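Local coordinates for protein intracellular growth locus, subunit C (Francisella tularensis subsp. tularensis, PDB 2QWU) that is of incompletely known function but, as a product of the Francisella pathogenicity island, probably supports growth of the bacterium inside host cells, at residues L48-A54 with D65-A71; I89-I95 with R174-I180; T185-L190 with V202-I208. The protein carries 2 engineered substitutions. All coordinates share one frame; numbering follows the deposited sequence.

Contact 1 (L48-A54 with D65-A71); sequences LDKNIVA and DSATAAA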
loop_
_atom_site.group_PDB
_atom_site.type_symbol
_atom_site.label_atom_id
_atom_site.label_comp_id
_atom_site.label_asym_id
_atom_site.label_seq_id
_atom_site.Cartn_x
_atom_site.Cartn_y
_atom_site.Cartn_z
ATOM N N LEU A 48 -13.455 1.443 1.548
ATOM C CA LEU A 48 -13.298 0.276 2.410
ATOM C C LEU A 48 -13.484 0.735 3.861
ATOM O O LEU A 48 -13.063 1.827 4.217
ATOM C CB LEU A 48 -11.896 -0.350 2.241
ATOM C CG LEU A 48 -11.501 -1.287 1.076
ATOM C CD1 LEU A 48 -12.119 -2.695 1.261
ATOM C CD2 LEU A 48 -11.920 -0.682 -0.259
ATOM N N ASP A 49 -14.120 -0.094 4.689
ATOM C CA ASP A 49 -14.297 0.219 6.111
ATOM C C ASP A 49 -12.949 0.192 6.824
ATOM O O ASP A 49 -12.067 -0.619 6.500
ATOM C CB ASP A 49 -15.181 -0.823 6.817
ATOM C CG ASP A 49 -16.596 -0.896 6.251
ATOM O OD1 ASP A 49 -17.145 0.134 5.763
ATOM O OD2 ASP A 49 -17.159 -2.023 6.317
ATOM N N LYS A 50 -12.774 1.092 7.784
ATOM C CA LYS A 50 -11.548 1.143 8.584
ATOM C C LYS A 50 -11.824 0.150 9.730
ATOM O O LYS A 50 -12.392 0.504 10.746
ATOM C CB LYS A 50 -11.378 2.556 9.114
ATOM C CG LYS A 50 -10.077 2.798 9.836
ATOM C CD LYS A 50 -10.228 4.150 10.513
ATOM C CE LYS A 50 -8.903 4.696 10.854
ATOM N NZ LYS A 50 -9.157 5.966 11.601
ATOM N N ASN A 51 -11.429 -1.109 9.550
ATOM C CA ASN A 51 -11.759 -2.159 10.496
ATOM C C ASN A 51 -10.605 -3.053 10.917
ATOM O O ASN A 51 -10.807 -4.117 11.515
ATOM C CB ASN A 51 -12.869 -3.031 9.878
ATOM C CG ASN A 51 -12.429 -3.688 8.585
ATOM O OD1 ASN A 51 -11.316 -3.472 8.147
ATOM N ND2 ASN A 51 -13.314 -4.452 7.956
ATOM N N ILE A 52 -9.377 -2.648 10.610
ATOM C CA ILE A 52 -8.253 -3.451 11.009
ATOM C C ILE A 52 -7.540 -2.747 12.128
ATOM O O ILE A 52 -7.246 -1.538 12.002
ATOM C CB ILE A 52 -7.249 -3.658 9.830
ATOM C CG1 ILE A 52 -7.938 -4.415 8.689
ATOM C CG2 ILE A 52 -5.986 -4.342 10.367
ATOM C CD1 ILE A 52 -7.109 -4.390 7.373
ATOM N N VAL A 53 -7.300 -3.469 13.221
ATOM C CA VAL A 53 -6.561 -2.873 14.350
ATOM C C VAL A 53 -5.071 -3.047 14.045
ATOM O O VAL A 53 -4.418 -3.987 14.531
ATOM C CB VAL A 53 -6.966 -3.526 15.687
ATOM C CG1 VAL A 53 -6.279 -2.825 16.831
ATOM C CG2 VAL A 53 -8.504 -3.401 15.846
ATOM N N ALA A 54 -4.556 -2.154 13.197
ATOM C CA ALA A 54 -3.159 -2.225 12.742
ATOM C C ALA A 54 -2.257 -1.590 13.764
ATOM O O ALA A 54 -2.614 -0.574 14.454
ATOM C CB ALA A 54 -3.003 -1.549 11.389
ATOM N N ASP A 65 -6.954 -0.739 20.600
ATOM C CA ASP A 65 -8.309 -1.212 20.712
ATOM C C ASP A 65 -9.158 -0.849 19.496
ATOM O O ASP A 65 -9.815 -1.716 18.905
ATOM C CB ASP A 65 -8.909 -0.696 22.007
ATOM C CG ASP A 65 -8.722 0.796 22.184
ATOM O OD1 ASP A 65 -7.757 1.368 21.613
ATOM O OD2 ASP A 65 -9.548 1.400 22.916
ATOM N N SER A 66 -9.119 0.402 19.073
ATOM C CA SER A 66 -9.938 0.775 17.936
ATOM C C SER A 66 -9.225 0.516 16.617
ATOM O O SER A 66 -8.012 0.457 16.567
ATOM C CB SER A 66 -10.330 2.242 18.023
ATOM O OG SER A 66 -9.193 3.063 17.764
ATOM N N ALA A 67 -10.008 0.335 15.560
ATOM C CA ALA A 67 -9.437 0.101 14.230
ATOM C C ALA A 67 -8.635 1.309 13.806
ATOM O O ALA A 67 -9.012 2.472 14.028
ATOM C CB ALA A 67 -10.531 -0.126 13.226
ATOM N N THR A 68 -7.566 1.050 13.077
ATOM C CA THR A 68 -6.681 2.125 12.656
ATOM C C THR A 68 -6.417 2.088 11.183
ATOM O O THR A 68 -5.836 3.027 10.620
ATOM C CB THR A 68 -5.292 2.006 13.361
ATOM O OG1 THR A 68 -4.755 0.697 13.141
ATOM C CG2 THR A 68 -5.428 2.206 14.870
ATOM N N ALA A 69 -6.801 0.991 10.534
ATOM C CA ALA A 69 -6.496 0.887 9.111
ATOM C C ALA A 69 -7.627 0.297 8.274
ATOM O O ALA A 69 -8.354 -0.552 8.768
ATOM C CB ALA A 69 -5.257 -0.018 8.928
ATOM N N ALA A 70 -7.772 0.812 7.053
ATOM C CA ALA A 70 -8.719 0.267 6.084
ATOM C C ALA A 70 -7.976 -0.822 5.248
ATOM O O ALA A 70 -8.613 -1.715 4.666
ATOM C CB ALA A 70 -9.225 1.398 5.152
ATOM N N ALA A 71 -6.646 -0.730 5.173
ATOM C CA ALA A 71 -5.880 -1.706 4.376
ATOM C C ALA A 71 -4.443 -1.713 4.791
ATOM O O ALA A 71 -3.944 -0.707 5.308
ATOM C CB ALA A 71 -5.924 -1.346 2.886
HETATM O O HOH W 1 -10.204 -3.709 5.595
#
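With its chi1 of 54°, Thr-68 has OG1 between its own backbone N and carbonyl carbon, and the hydroxyl turns to Ala-54, donating to that residue's O at 2.8 Å. The donor stands well to the side of the carbonyl, the C=O...donor angle being 109°. In the reverse direction, Lys-50 reaches across to 65-71: CG lies opposite the backbone N (chi1 -174°) and the extended chain runs along the backbone of 67-69, with CE 3.5 Å from Thr-68 O. The backbones themselves form a single antiparallel bridge, Ile-52 with Ala-69, in which both sides carry a classic beta bulge. Ile-52 N gives its hydrogen to Ala-69 O (3.0 Å), while Ile-52 O is gripped by two donors, Thr-68 N at 2.8 Å and Ala-69 N at 3.0 Å. Val-53 then centres an inverse gamma turn, its two methyls resting against the carbonyl oxygens of Asp-65 and Ser-66. On the buried side, Ala-54 CB meets Ala-69 CB at 3.7 Å, and Phe-37 of strand 37-43 touches both alanines. A water lies within hydrogen-bonding distance of both Asn-51 OD1 and Ala-70 O, and Asn-51 ND2 is hydrogen-bonded to Leu-94 O of strand 86-96.

Contact 2 (I89-I95 with R174-I180); sequences ITLGVLI and RYHIISI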
loop_
_atom_site.group_PDB
_atom_site.type_symbol
_atom_site.label_atom_id
_atom_site.label_comp_id
_atom_site.label_asym_id
_atom_site.label_seq_id
_atom_site.Cartn_x
_atom_site.Cartn_y
_atom_site.Cartn_z
ATOM N N ILE A 89 0.815 -2.913 -6.863
ATOM C CA ILE A 89 0.615 -2.841 -5.420
ATOM C C ILE A 89 -0.194 -4.018 -4.942
ATOM O O ILE A 89 -1.046 -4.544 -5.655
ATOM C CB ILE A 89 -0.071 -1.459 -5.032
ATOM C CG1 ILE A 89 -0.054 -1.269 -3.505
ATOM C CG2 ILE A 89 -1.566 -1.416 -5.509
ATOM C CD1 ILE A 89 -0.502 0.167 -3.148
ATOM N N THR A 90 0.077 -4.447 -3.721
ATOM C CA THR A 90 -0.656 -5.551 -3.095
ATOM C C THR A 90 -1.164 -5.046 -1.748
ATOM O O THR A 90 -0.376 -4.554 -0.942
ATOM C CB THR A 90 0.258 -6.776 -2.880
ATOM O OG1 THR A 90 0.696 -7.244 -4.177
ATOM C CG2 THR A 90 -0.541 -7.911 -2.269
ATOM N N LEU A 91 -2.497 -5.095 -1.578
ATOM C CA LEU A 91 -3.137 -4.592 -0.365
ATOM C C LEU A 91 -3.852 -5.709 0.382
ATOM O O LEU A 91 -4.365 -6.618 -0.241
ATOM C CB LEU A 91 -4.180 -3.507 -0.764
ATOM C CG LEU A 91 -3.649 -2.309 -1.559
ATOM C CD1 LEU A 91 -4.730 -1.680 -2.384
ATOM C CD2 LEU A 91 -3.117 -1.322 -0.579
ATOM N N GLY A 92 -3.880 -5.630 1.712
ATOM C CA GLY A 92 -4.591 -6.611 2.508
ATOM C C GLY A 92 -5.818 -5.897 3.086
ATOM O O GLY A 92 -5.667 -4.830 3.658
ATOM N N VAL A 93 -7.025 -6.452 2.889
ATOM C CA VAL A 93 -8.220 -5.838 3.440
ATOM C C VAL A 93 -9.038 -6.879 4.187
ATOM O O VAL A 93 -8.913 -8.082 3.953
ATOM C CB VAL A 93 -9.090 -5.163 2.342
ATOM C CG1 VAL A 93 -8.257 -4.082 1.622
ATOM C CG2 VAL A 93 -9.560 -6.234 1.300
ATOM N N LEU A 94 -9.856 -6.422 5.125
ATOM C CA LEU A 94 -10.713 -7.380 5.866
ATOM C C LEU A 94 -12.157 -7.139 5.369
ATOM O O LEU A 94 -12.758 -6.089 5.632
ATOM C CB LEU A 94 -10.580 -7.137 7.372
ATOM C CG LEU A 94 -11.312 -8.134 8.256
ATOM C CD1 LEU A 94 -10.785 -9.567 8.112
ATOM C CD2 LEU A 94 -11.069 -7.558 9.706
ATOM N N ILE A 95 -12.693 -8.084 4.591
ATOM C CA ILE A 95 -14.031 -7.910 3.990
ATOM C C ILE A 95 -14.797 -9.216 3.912
ATOM O O ILE A 95 -14.213 -10.307 3.997
ATOM C CB ILE A 95 -13.915 -7.378 2.523
ATOM C CG1 ILE A 95 -13.033 -8.333 1.683
ATOM C CG2 ILE A 95 -13.289 -5.960 2.527
ATOM C CD1 ILE A 95 -12.893 -7.953 0.198
ATOM N N ARG A 174 -12.942 -12.041 6.005
ATOM C CA ARG A 174 -11.648 -12.691 5.919
ATOM C C ARG A 174 -10.605 -11.697 5.409
ATOM O O ARG A 174 -10.946 -10.715 4.752
ATOM C CB ARG A 174 -11.694 -13.859 4.951
ATOM C CG ARG A 174 -12.339 -15.133 5.567
ATOM C CD ARG A 174 -12.549 -16.174 4.462
ATOM N NE ARG A 174 -13.110 -17.393 5.023
ATOM C CZ ARG A 174 -14.391 -17.557 5.351
ATOM N NH1 ARG A 174 -15.280 -16.580 5.163
ATOM N NH2 ARG A 174 -14.783 -18.711 5.907
ATOM N N TYR A 175 -9.353 -11.986 5.712
ATOM C CA TYR A 175 -8.293 -11.098 5.240
ATOM C C TYR A 175 -8.141 -11.490 3.777
ATOM O O TYR A 175 -7.853 -12.677 3.477
ATOM C CB TYR A 175 -7.040 -11.367 6.039
ATOM C CG TYR A 175 -5.894 -10.415 5.729
ATOM C CD1 TYR A 175 -6.024 -9.050 5.958
ATOM C CD2 TYR A 175 -4.656 -10.913 5.322
ATOM C CE1 TYR A 175 -4.907 -8.174 5.793
ATOM C CE2 TYR A 175 -3.558 -10.083 5.169
ATOM C CZ TYR A 175 -3.687 -8.716 5.405
ATOM O OH TYR A 175 -2.595 -7.860 5.294
ATOM N N HIS A 176 -8.318 -10.526 2.866
ATOM C CA HIS A 176 -8.215 -10.784 1.413
ATOM C C HIS A 176 -7.003 -10.043 0.869
ATOM O O HIS A 176 -6.690 -8.940 1.306
ATOM C CB HIS A 176 -9.440 -10.268 0.624
ATOM C CG HIS A 176 -10.692 -11.125 0.744
ATOM N ND1 HIS A 176 -11.388 -11.298 1.923
ATOM C CD2 HIS A 176 -11.386 -11.781 -0.218
ATOM C CE1 HIS A 176 -12.477 -12.032 1.685
ATOM N NE2 HIS A 176 -12.496 -12.336 0.401
ATOM N N ILE A 177 -6.348 -10.626 -0.126
ATOM C CA ILE A 177 -5.198 -9.965 -0.692
ATOM C C ILE A 177 -5.566 -9.436 -2.074
ATOM O O ILE A 177 -5.993 -10.199 -2.934
ATOM C CB ILE A 177 -4.024 -10.957 -0.745
ATOM C CG1 ILE A 177 -3.715 -11.362 0.704
ATOM C CG2 ILE A 177 -2.867 -10.346 -1.498
ATOM C CD1 ILE A 177 -2.367 -12.059 0.954
ATOM N N ILE A 178 -5.423 -8.125 -2.276
ATOM C CA ILE A 178 -5.769 -7.476 -3.549
ATOM C C ILE A 178 -4.471 -7.139 -4.244
ATOM O O ILE A 178 -3.666 -6.337 -3.745
ATOM C CB ILE A 178 -6.584 -6.142 -3.311
ATOM C CG1 ILE A 178 -7.840 -6.456 -2.508
ATOM C CG2 ILE A 178 -6.843 -5.443 -4.585
ATOM C CD1 ILE A 178 -8.600 -5.120 -2.143
ATOM N N SER A 179 -4.246 -7.782 -5.389
ATOM C CA SER A 179 -3.004 -7.568 -6.173
ATOM C C SER A 179 -3.361 -6.830 -7.415
ATOM O O SER A 179 -4.162 -7.312 -8.189
ATOM C CB SER A 179 -2.337 -8.908 -6.587
ATOM O OG SER A 179 -2.072 -9.708 -5.445
ATOM N N ILE A 180 -2.752 -5.665 -7.614
ATOM C CA ILE A 180 -3.090 -4.825 -8.761
ATOM C C ILE A 180 -1.827 -4.515 -9.532
ATOM O O ILE A 180 -0.793 -4.175 -8.939
ATOM C CB ILE A 180 -3.706 -3.473 -8.305
ATOM C CG1 ILE A 180 -4.698 -3.736 -7.169
ATOM C CG2 ILE A 180 -4.388 -2.795 -9.519
ATOM C CD1 ILE A 180 -5.206 -2.439 -6.517
#
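The imidazole of His-176 carries Ile-95 over one face, where CG1 makes a CH-pi contact 3.7 Å from the ring centroid, displaced toward the rim. At the ring's edge and in its plane, ND1 donates to Arg-174 O at 2.9 Å, which helps fix the ring's rotation. That oxygen also accepts from Ile-95 N, the two donors arriving from opposite faces of the carbonyl plane. The Tyr-175 ring meets Gly-92 obliquely, with OH 3.6 Å from Gly-92 CA; the absence of a side chain on the glycine lets the phenol lie so close, and its hydroxyl is hydrogen-bonded to Pro-24 O and Ser-72 OG. Eight backbone bonds in four hydrogen-bonded pairs make this a regular antiparallel ladder; Ile-178 N to Leu-91 O is short and nearly straight (2.7 Å, 177°). On the His-176 face, the Ile-178 and Val-93 side chains cross at about a right angle, CD1 of the isoleucine 3.7 Å from Val-93 CG2, and Ile-89 lies alongside Ile-180. On the other, Thr-90 CG2 presses tightly on Ile-177 CG2 at 3.5 Å. In the large antiparallel sheet, strand 71-79 borders 86-96, strand 157-162 borders 173-184, and Leu-41 of strand 37-43 packs on Leu-91 and Val-93.

Contact 3 (T185-L190 with V202-I208); sequences TSQGSL and VAKIGYI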
loop_
_atom_site.group_PDB
_atom_site.type_symbol
_atom_site.label_atom_id
_atom_site.label_comp_id
_atom_site.label_asym_id
_atom_site.label_seq_id
_atom_site.Cartn_x
_atom_site.Cartn_y
_atom_site.Cartn_z
ATOM N N THR A 185 0.472 7.008 -11.834
ATOM C CA THR A 185 -0.101 8.075 -10.989
ATOM C C THR A 185 0.403 9.388 -11.598
ATOM O O THR A 185 1.416 9.379 -12.268
ATOM C CB THR A 185 0.460 7.967 -9.533
ATOM O OG1 THR A 185 -0.006 9.077 -8.724
ATOM C CG2 THR A 185 1.992 8.029 -9.533
ATOM N N SER A 186 -0.277 10.510 -11.367
ATOM C CA SER A 186 0.234 11.800 -11.855
ATOM C C SER A 186 1.146 12.473 -10.830
ATOM O O SER A 186 1.726 13.546 -11.099
ATOM C CB SER A 186 -0.903 12.784 -12.113
ATOM O OG SER A 186 -1.940 12.163 -12.813
ATOM N N GLN A 187 1.257 11.879 -9.649
ATOM C CA GLN A 187 2.112 12.443 -8.593
ATOM C C GLN A 187 3.547 12.225 -9.068
ATOM O O GLN A 187 3.900 11.125 -9.528
ATOM C CB GLN A 187 1.827 11.740 -7.238
ATOM C CG GLN A 187 2.604 12.278 -6.086
ATOM C CD GLN A 187 2.053 11.815 -4.739
ATOM O OE1 GLN A 187 0.819 11.760 -4.536
ATOM N NE2 GLN A 187 2.956 11.487 -3.799
ATOM N N GLY A 188 4.377 13.264 -8.980
ATOM C CA GLY A 188 5.735 13.145 -9.509
ATOM C C GLY A 188 6.829 12.633 -8.591
ATOM O O GLY A 188 7.924 12.267 -9.061
ATOM N N SER A 189 6.560 12.603 -7.288
ATOM C CA SER A 189 7.599 12.137 -6.350
ATOM C C SER A 189 6.948 11.588 -5.089
ATOM O O SER A 189 5.743 11.755 -4.879
ATOM C CB SER A 189 8.535 13.310 -5.990
ATOM O OG SER A 189 7.750 14.351 -5.390
ATOM N N LEU A 190 7.738 10.894 -4.276
ATOM C CA LEU A 190 7.248 10.337 -3.034
ATOM C C LEU A 190 8.337 10.474 -1.967
ATOM O O LEU A 190 9.510 10.235 -2.243
ATOM C CB LEU A 190 6.983 8.818 -3.202
ATOM C CG LEU A 190 5.700 8.413 -3.964
ATOM C CD1 LEU A 190 5.739 6.946 -4.304
ATOM C CD2 LEU A 190 4.471 8.755 -3.130
ATOM N N VAL A 202 13.661 12.064 -1.358
ATOM C CA VAL A 202 12.494 12.194 -2.221
ATOM C C VAL A 202 12.788 11.404 -3.477
ATOM O O VAL A 202 13.761 11.700 -4.192
ATOM C CB VAL A 202 12.262 13.670 -2.593
ATOM C CG1 VAL A 202 11.121 13.773 -3.671
ATOM C CG2 VAL A 202 11.925 14.463 -1.324
ATOM N N ALA A 203 11.959 10.413 -3.769
ATOM C CA ALA A 203 12.157 9.632 -4.954
ATOM C C ALA A 203 11.346 10.265 -6.077
ATOM O O ALA A 203 10.125 10.355 -5.973
ATOM C CB ALA A 203 11.673 8.266 -4.717
ATOM N N LYS A 204 12.013 10.703 -7.142
ATOM C CA LYS A 204 11.321 11.266 -8.299
ATOM C C LYS A 204 10.802 10.060 -9.087
ATOM O O LYS A 204 11.569 9.125 -9.425
ATOM C CB LYS A 204 12.311 12.104 -9.137
ATOM C CG LYS A 204 11.769 12.676 -10.449
ATOM C CD LYS A 204 10.554 13.621 -10.314
ATOM C CE LYS A 204 10.511 14.551 -11.548
ATOM N NZ LYS A 204 11.052 13.845 -12.784
ATOM N N ILE A 205 9.510 10.046 -9.360
ATOM C CA ILE A 205 8.924 8.901 -10.071
ATOM C C ILE A 205 8.306 9.246 -11.392
ATOM O O ILE A 205 8.013 8.358 -12.164
ATOM C CB ILE A 205 7.865 8.134 -9.210
ATOM C CG1 ILE A 205 6.640 9.008 -8.893
ATOM C CG2 ILE A 205 8.537 7.700 -7.889
ATOM C CD1 ILE A 205 5.576 8.303 -8.079
ATOM N N GLY A 206 8.108 10.539 -11.652
ATOM C CA GLY A 206 7.504 10.886 -12.918
ATOM C C GLY A 206 7.621 12.352 -13.235
ATOM O O GLY A 206 8.275 13.089 -12.543
ATOM N N TYR A 207 6.921 12.760 -14.286
ATOM C CA TYR A 207 6.928 14.121 -14.746
ATOM C C TYR A 207 6.251 15.057 -13.761
ATOM O O TYR A 207 5.208 14.735 -13.208
ATOM C CB TYR A 207 6.222 14.154 -16.115
ATOM C CG TYR A 207 5.921 15.529 -16.629
ATOM C CD1 TYR A 207 6.945 16.384 -17.004
ATOM C CD2 TYR A 207 4.598 15.966 -16.735
ATOM C CE1 TYR A 207 6.661 17.650 -17.480
ATOM C CE2 TYR A 207 4.286 17.221 -17.194
ATOM C CZ TYR A 207 5.319 18.065 -17.575
ATOM O OH TYR A 207 5.020 19.311 -18.084
ATOM N N ILE A 208 6.895 16.184 -13.479
ATOM C CA ILE A 208 6.291 17.218 -12.616
ATOM C C ILE A 208 6.104 18.468 -13.511
ATOM O O ILE A 208 7.083 19.085 -13.928
ATOM C CB ILE A 208 7.199 17.556 -11.404
ATOM C CG1 ILE A 208 7.274 16.321 -10.489
ATOM C CG2 ILE A 208 6.615 18.749 -10.604
ATOM C CD1 ILE A 208 8.384 16.383 -9.490
HETATM O O HOH W 2 3.228 15.748 -11.139
HETATM O O HOH W 3 3.359 12.786 -13.777
#
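Backbone hydrogen bonds set the frame between Gly-188 to Leu-190 and Ala-203 to Gly-206. Leu-190 and Ala-203 form a hydrogen-bonded antiparallel pair, joined by Leu-190 N to Ala-203 O (3.0 Å) and Ala-203 N to Leu-190 O (2.9 Å). Beyond the non-hydrogen-bonded pair Ser-189 with Lys-204 the ladder ends, and Gly-188 O accepts two successive amides, Ile-205 N at 2.7 Å and Gly-206 N at 3.1 Å, both from the same face of its carbonyl plane. These strands are the arms of a beta hairpin, gripped here at its open end.

Among side-chain polar bonds, the extended Gln-187 side chain reaches forward along its own segment, NE2 donating to Ser-189 O at 3.0 Å with the acceptor in the amide plane. Thr-185 OG1 accepts from Gln-187 N, an ST turn, and is also bonded to Glu-147 O.

Solvent adds a backbone-to-backbone link: one water donates to both Ser-186 O and Tyr-207 O, and a second lies near the same two oxygens.

Apolar packing centres on Ile-205. A chi1 of 64° places CG1 between the backbone N and carbonyl carbon, and from there CD1 reaches Thr-185 CG2 at 3.9 Å, the two side chains crossing at about a right angle, and Leu-190 CD1 at 4.0 Å. On the Ser-189 side, Val-202 CG1 lies 3.5 Å from Ser-189 CB, while the Ile-208 side chain passes over Gly-188.

The hairpin is a two-stranded sheet of its own beside the large one. Ile-78 of strand 71-79 packs on Leu-190 and Ile-205, Leu-148 of strand 147-150 touches Thr-185, and the backbones of Ile-205 and Tyr-207 bond to Gly-81 and Ile-83.

In the fold
Contacts 1 and 2 are neighbours, their centres about 13 Å apart, and they touch directly: Leu-48 CD1 packs on Ile-95 CG2 at 3.7 Å, and Ala-71 CB on Val-93 CG1 at 3.8 Å. The loop pairing of contact 1 thus rests on a strand of contact 2. Contact 3 stands on the opposite side of the chain's centre from both, its centre about 28 Å from that of contact 1 and 25 Å from that of contact 2, with nearest atoms about 15 and 9 Å apart. Strand 71-79, entered directly from contact 1, borders contact 2 and sends Ile-78 to contact 3, while strand 173-184 leads into the hairpin.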